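Local structure of KaiC-like domain-containing protein (Pyrococcus horikoshii, 2EKD) at residues Ser26-Asn38 with Phe55-Leu69. The protein is of unknown function but has a KaiC-like domain of the P-loop NTPase clan, which is consistent with a nucleotide-binding ancestry. Residues are numbered along the deposited sequence; the frame is centred on the assembly and turned at random.
Sequences SRAELLLYYIVNN and FYTRLKVAGFDVAPL
Tyr33 reaches from helix 29-37 to the loop carrying Phe64 and Asp65. Phe64 presents its CD2 edge to one face of the Tyr33 ring in a T-shaped pair, centroids 5.0 Å apart and planes at 67°, while CB of Asn37 lies over the rim of the opposite face. With CG anti to the backbone N (chi1 -174°), the ring is directed toward the loop, where Tyr33 OH donates to Asp65 O at 2.8 Å, in the carbonyl plane and on a lone pair. A water accepting from Asp65 N also reaches this hydroxyl, weakly. Leu30 CD2 touches Phe64 CZ, and Leu59 CD2 sits over the centre of one Phe64 face.

One helical turn before Tyr33, Glu29, its CG between the backbone N and the carbonyl carbon and its chain bent at chi2, slides past Leu59 in the opposite direction. Its OE1 takes Arg58 NH2 at 2.9 Å and, more weakly, NE; the guanidinium meets it edge-on, but from above the carboxylate plane. Leu32 CD2 packs on Phe55 CD2, and Val36 crosses Leu69 of helix 67-70 at about a right angle.

Helices 29-37 and 55-61 cross at -92°, the former packing on strands 17-22 and 114-119. The Glu29-Arg58 salt bridge is buried, with Val174 of the second subunit against Arg58; pairing probably offsets the charges' desolvation.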
# COMPACT_ATOMS: atom_id res chain seq x y z
N SER F 26 -9.45 -23.69 5.46
CA SER F 26 -10.83 -24.02 5.82
C SER F 26 -11.22 -25.47 5.52
O SER F 26 -12.08 -26.03 6.20
CB SER F 26 -11.82 -23.11 5.07
OG SER F 26 -11.72 -21.75 5.48
N ARG F 27 -10.59 -26.07 4.52
CA ARG F 27 -10.94 -27.42 4.10
C ARG F 27 -12.41 -27.37 3.67
O ARG F 27 -13.22 -28.21 4.07
CB ARG F 27 -10.77 -28.42 5.25
CG ARG F 27 -9.34 -28.74 5.60
CD ARG F 27 -9.26 -30.03 6.41
NE ARG F 27 -9.96 -29.92 7.68
CZ ARG F 27 -10.13 -30.93 8.53
NH1 ARG F 27 -9.65 -32.13 8.24
NH2 ARG F 27 -10.79 -30.74 9.67
N ALA F 28 -12.74 -26.37 2.85
CA ALA F 28 -14.09 -26.17 2.35
C ALA F 28 -14.66 -27.39 1.63
O ALA F 28 -15.88 -27.52 1.50
CB ALA F 28 -14.11 -24.95 1.41
N GLU F 29 -13.80 -28.28 1.16
CA GLU F 29 -14.27 -29.48 0.48
C GLU F 29 -15.20 -30.30 1.39
O GLU F 29 -16.13 -30.96 0.90
CB GLU F 29 -13.09 -30.34 0.03
CG GLU F 29 -12.18 -30.78 1.16
CD GLU F 29 -10.93 -29.93 1.29
OE1 GLU F 29 -10.96 -28.74 0.90
OE2 GLU F 29 -9.91 -30.44 1.79
N LEU F 30 -14.96 -30.26 2.70
CA LEU F 30 -15.78 -31.00 3.66
C LEU F 30 -17.23 -30.52 3.63
O LEU F 30 -18.16 -31.33 3.73
CB LEU F 30 -15.24 -30.85 5.09
CG LEU F 30 -13.84 -31.36 5.43
CD1 LEU F 30 -13.63 -31.28 6.95
CD2 LEU F 30 -13.67 -32.79 4.96
N LEU F 31 -17.43 -29.21 3.48
CA LEU F 31 -18.77 -28.65 3.43
C LEU F 31 -19.42 -29.02 2.11
O LEU F 31 -20.64 -29.22 2.04
CB LEU F 31 -18.73 -27.12 3.56
CG LEU F 31 -20.11 -26.47 3.54
CD1 LEU F 31 -20.95 -26.98 4.72
CD2 LEU F 31 -19.98 -24.94 3.60
N LEU F 32 -18.61 -29.09 1.06
CA LEU F 32 -19.11 -29.46 -0.25
C LEU F 32 -19.59 -30.91 -0.20
O LEU F 32 -20.67 -31.23 -0.69
CB LEU F 32 -18.02 -29.35 -1.31
CG LEU F 32 -18.52 -29.95 -2.64
CD1 LEU F 32 -19.59 -29.01 -3.23
CD2 LEU F 32 -17.37 -30.15 -3.60
N TYR F 33 -18.77 -31.78 0.38
CA TYR F 33 -19.12 -33.19 0.48
C TYR F 33 -20.44 -33.31 1.23
O TYR F 33 -21.31 -34.08 0.85
CB TYR F 33 -18.04 -33.97 1.24
CG TYR F 33 -18.30 -35.46 1.24
CD1 TYR F 33 -18.02 -36.22 0.11
CD2 TYR F 33 -18.85 -36.09 2.36
CE1 TYR F 33 -18.30 -37.58 0.08
CE2 TYR F 33 -19.13 -37.46 2.34
CZ TYR F 33 -18.85 -38.20 1.20
OH TYR F 33 -19.12 -39.55 1.16
N TYR F 34 -20.56 -32.55 2.31
CA TYR F 34 -21.76 -32.55 3.14
C TYR F 34 -23.00 -32.18 2.32
O TYR F 34 -24.05 -32.80 2.45
CB TYR F 34 -21.57 -31.58 4.31
CG TYR F 34 -22.81 -31.30 5.12
CD1 TYR F 34 -23.12 -32.09 6.24
CD2 TYR F 34 -23.66 -30.24 4.80
CE1 TYR F 34 -24.25 -31.82 7.02
CE2 TYR F 34 -24.79 -29.96 5.57
CZ TYR F 34 -25.07 -30.75 6.68
OH TYR F 34 -26.17 -30.45 7.46
N ILE F 35 -22.86 -31.17 1.47
CA ILE F 35 -23.96 -30.73 0.63
C ILE F 35 -24.35 -31.76 -0.45
O ILE F 35 -25.53 -31.95 -0.73
CB ILE F 35 -23.64 -29.37 -0.03
CG1 ILE F 35 -23.67 -28.26 1.02
CG2 ILE F 35 -24.63 -29.07 -1.16
CD1 ILE F 35 -23.33 -26.86 0.48
N VAL F 36 -23.36 -32.42 -1.04
CA VAL F 36 -23.63 -33.40 -2.10
C VAL F 36 -24.12 -34.75 -1.55
O VAL F 36 -25.16 -35.27 -1.95
CB VAL F 36 -22.36 -33.65 -2.93
CG1 VAL F 36 -22.61 -34.78 -3.93
CG2 VAL F 36 -21.99 -32.39 -3.71
N ASN F 37 -23.30 -35.34 -0.64
CA ASN F 37 -23.68 -36.63 -0.04
C ASN F 37 -25.10 -36.54 0.52
O ASN F 37 -26.00 -37.31 0.16
CB ASN F 37 -22.69 -36.91 1.11
CG ASN F 37 -22.74 -38.36 1.54
OD1 ASN F 37 -22.40 -38.71 2.68
ND2 ASN F 37 -23.11 -39.24 0.59
N ASN F 38 -25.27 -35.58 1.47
CA ASN F 38 -26.54 -35.23 2.07
C ASN F 38 -27.41 -34.45 1.09
O ASN F 38 -27.22 -33.27 0.85
CB ASN F 38 -26.26 -34.37 3.31
CG ASN F 38 -25.49 -35.18 4.31
OD1 ASN F 38 -26.03 -35.67 5.30
ND2 ASN F 38 -24.18 -35.33 4.05
N PHE F 55 -11.33 -30.34 -5.43
CA PHE F 55 -12.10 -30.66 -4.23
C PHE F 55 -12.23 -32.17 -4.10
O PHE F 55 -12.08 -32.74 -3.02
CB PHE F 55 -13.51 -30.04 -4.30
CG PHE F 55 -13.59 -28.62 -3.80
CD1 PHE F 55 -12.76 -27.64 -4.32
CD2 PHE F 55 -14.52 -28.27 -2.83
CE1 PHE F 55 -12.85 -26.32 -3.88
CE2 PHE F 55 -14.62 -26.95 -2.38
CZ PHE F 55 -13.78 -25.97 -2.91
N TYR F 56 -12.52 -32.81 -5.23
CA TYR F 56 -12.67 -34.26 -5.30
C TYR F 56 -11.41 -34.99 -4.85
O TYR F 56 -11.47 -35.90 -4.02
CB TYR F 56 -13.00 -34.65 -6.75
CG TYR F 56 -12.99 -36.12 -7.03
CD1 TYR F 56 -14.11 -36.91 -6.77
CD2 TYR F 56 -11.87 -36.73 -7.60
CE1 TYR F 56 -14.12 -38.26 -7.07
CE2 TYR F 56 -11.87 -38.08 -7.90
CZ TYR F 56 -13.00 -38.84 -7.64
OH TYR F 56 -13.00 -40.18 -7.96
N THR F 57 -10.27 -34.58 -5.39
CA THR F 57 -8.98 -35.19 -5.06
C THR F 57 -8.63 -35.09 -3.57
O THR F 57 -8.14 -36.04 -2.98
CB THR F 57 -7.84 -34.53 -5.88
OG1 THR F 57 -8.02 -34.81 -7.27
CG2 THR F 57 -6.48 -35.08 -5.45
N ARG F 58 -8.87 -33.93 -2.98
CA ARG F 58 -8.56 -33.72 -1.57
C ARG F 58 -9.42 -34.60 -0.69
O ARG F 58 -8.95 -35.14 0.31
CB ARG F 58 -8.77 -32.24 -1.19
CG ARG F 58 -7.48 -31.51 -0.85
CD ARG F 58 -7.43 -30.11 -1.45
NE ARG F 58 -8.61 -29.31 -1.14
CZ ARG F 58 -9.15 -28.45 -2.00
NH1 ARG F 58 -8.61 -28.29 -3.21
NH2 ARG F 58 -10.23 -27.75 -1.68
N LEU F 59 -10.69 -34.75 -1.06
CA LEU F 59 -11.62 -35.58 -0.31
C LEU F 59 -11.21 -37.04 -0.45
O LEU F 59 -11.25 -37.81 0.51
CB LEU F 59 -13.05 -35.37 -0.83
CG LEU F 59 -13.66 -34.02 -0.47
CD1 LEU F 59 -14.95 -33.78 -1.24
CD2 LEU F 59 -13.93 -33.99 1.03
N LYS F 60 -10.80 -37.41 -1.67
CA LYS F 60 -10.38 -38.78 -1.97
C LYS F 60 -9.17 -39.18 -1.14
O LYS F 60 -9.17 -40.24 -0.53
CB LYS F 60 -10.07 -38.90 -3.46
CG LYS F 60 -9.95 -40.33 -3.98
CD LYS F 60 -9.91 -40.32 -5.50
CE LYS F 60 -9.96 -41.71 -6.12
NZ LYS F 60 -8.63 -42.37 -6.09
N VAL F 61 -8.14 -38.33 -1.11
CA VAL F 61 -6.95 -38.65 -0.32
C VAL F 61 -7.30 -38.65 1.17
O VAL F 61 -6.64 -39.33 1.97
CB VAL F 61 -5.80 -37.64 -0.56
CG1 VAL F 61 -5.59 -37.43 -2.04
CG2 VAL F 61 -6.10 -36.32 0.13
N ALA F 62 -8.32 -37.88 1.53
CA ALA F 62 -8.75 -37.79 2.93
C ALA F 62 -9.46 -39.07 3.39
O ALA F 62 -9.71 -39.24 4.58
CB ALA F 62 -9.67 -36.58 3.13
N GLY F 63 -9.80 -39.94 2.43
CA GLY F 63 -10.46 -41.19 2.76
C GLY F 63 -11.98 -41.20 2.59
O GLY F 63 -12.64 -42.18 2.94
N PHE F 64 -12.54 -40.13 2.07
CA PHE F 64 -13.99 -40.09 1.88
C PHE F 64 -14.42 -40.97 0.71
O PHE F 64 -13.63 -41.26 -0.19
CB PHE F 64 -14.46 -38.66 1.61
CG PHE F 64 -14.40 -37.75 2.81
CD1 PHE F 64 -13.18 -37.33 3.32
CD2 PHE F 64 -15.58 -37.33 3.43
CE1 PHE F 64 -13.13 -36.49 4.44
CE2 PHE F 64 -15.54 -36.48 4.54
CZ PHE F 64 -14.31 -36.07 5.05
N ASP F 65 -15.66 -41.42 0.75
CA ASP F 65 -16.21 -42.20 -0.34
C ASP F 65 -16.66 -41.13 -1.33
O ASP F 65 -17.61 -40.40 -1.06
CB ASP F 65 -17.41 -43.02 0.14
CG ASP F 65 -18.23 -43.58 -1.01
OD1 ASP F 65 -17.64 -44.23 -1.91
OD2 ASP F 65 -19.46 -43.38 -1.00
N VAL F 66 -15.97 -41.02 -2.46
CA VAL F 66 -16.29 -40.01 -3.45
C VAL F 66 -17.20 -40.43 -4.59
O VAL F 66 -17.25 -39.77 -5.63
CB VAL F 66 -14.99 -39.41 -4.04
CG1 VAL F 66 -14.24 -38.65 -2.97
CG2 VAL F 66 -14.11 -40.53 -4.60
N ALA F 67 -17.92 -41.54 -4.42
CA ALA F 67 -18.85 -41.98 -5.46
C ALA F 67 -19.98 -40.95 -5.60
O ALA F 67 -20.41 -40.63 -6.72
CB ALA F 67 -19.41 -43.35 -5.12
N PRO F 68 -20.48 -40.41 -4.47
CA PRO F 68 -21.56 -39.41 -4.55
C PRO F 68 -21.15 -38.20 -5.40
O PRO F 68 -21.99 -37.56 -6.02
CB PRO F 68 -21.77 -39.03 -3.08
CG PRO F 68 -21.40 -40.26 -2.34
CD PRO F 68 -20.17 -40.74 -3.07
N LEU F 69 -19.86 -37.89 -5.41
CA LEU F 69 -19.37 -36.76 -6.19
C LEU F 69 -19.22 -37.13 -7.66
O LEU F 69 -19.29 -36.26 -8.54
CB LEU F 69 -18.03 -36.27 -5.65
CG LEU F 69 -17.98 -35.75 -4.21
CD1 LEU F 69 -16.58 -35.22 -3.93
CD2 LEU F 69 -19.01 -34.66 -4.00
O HOH W 1 -17.04 -41.13 3.18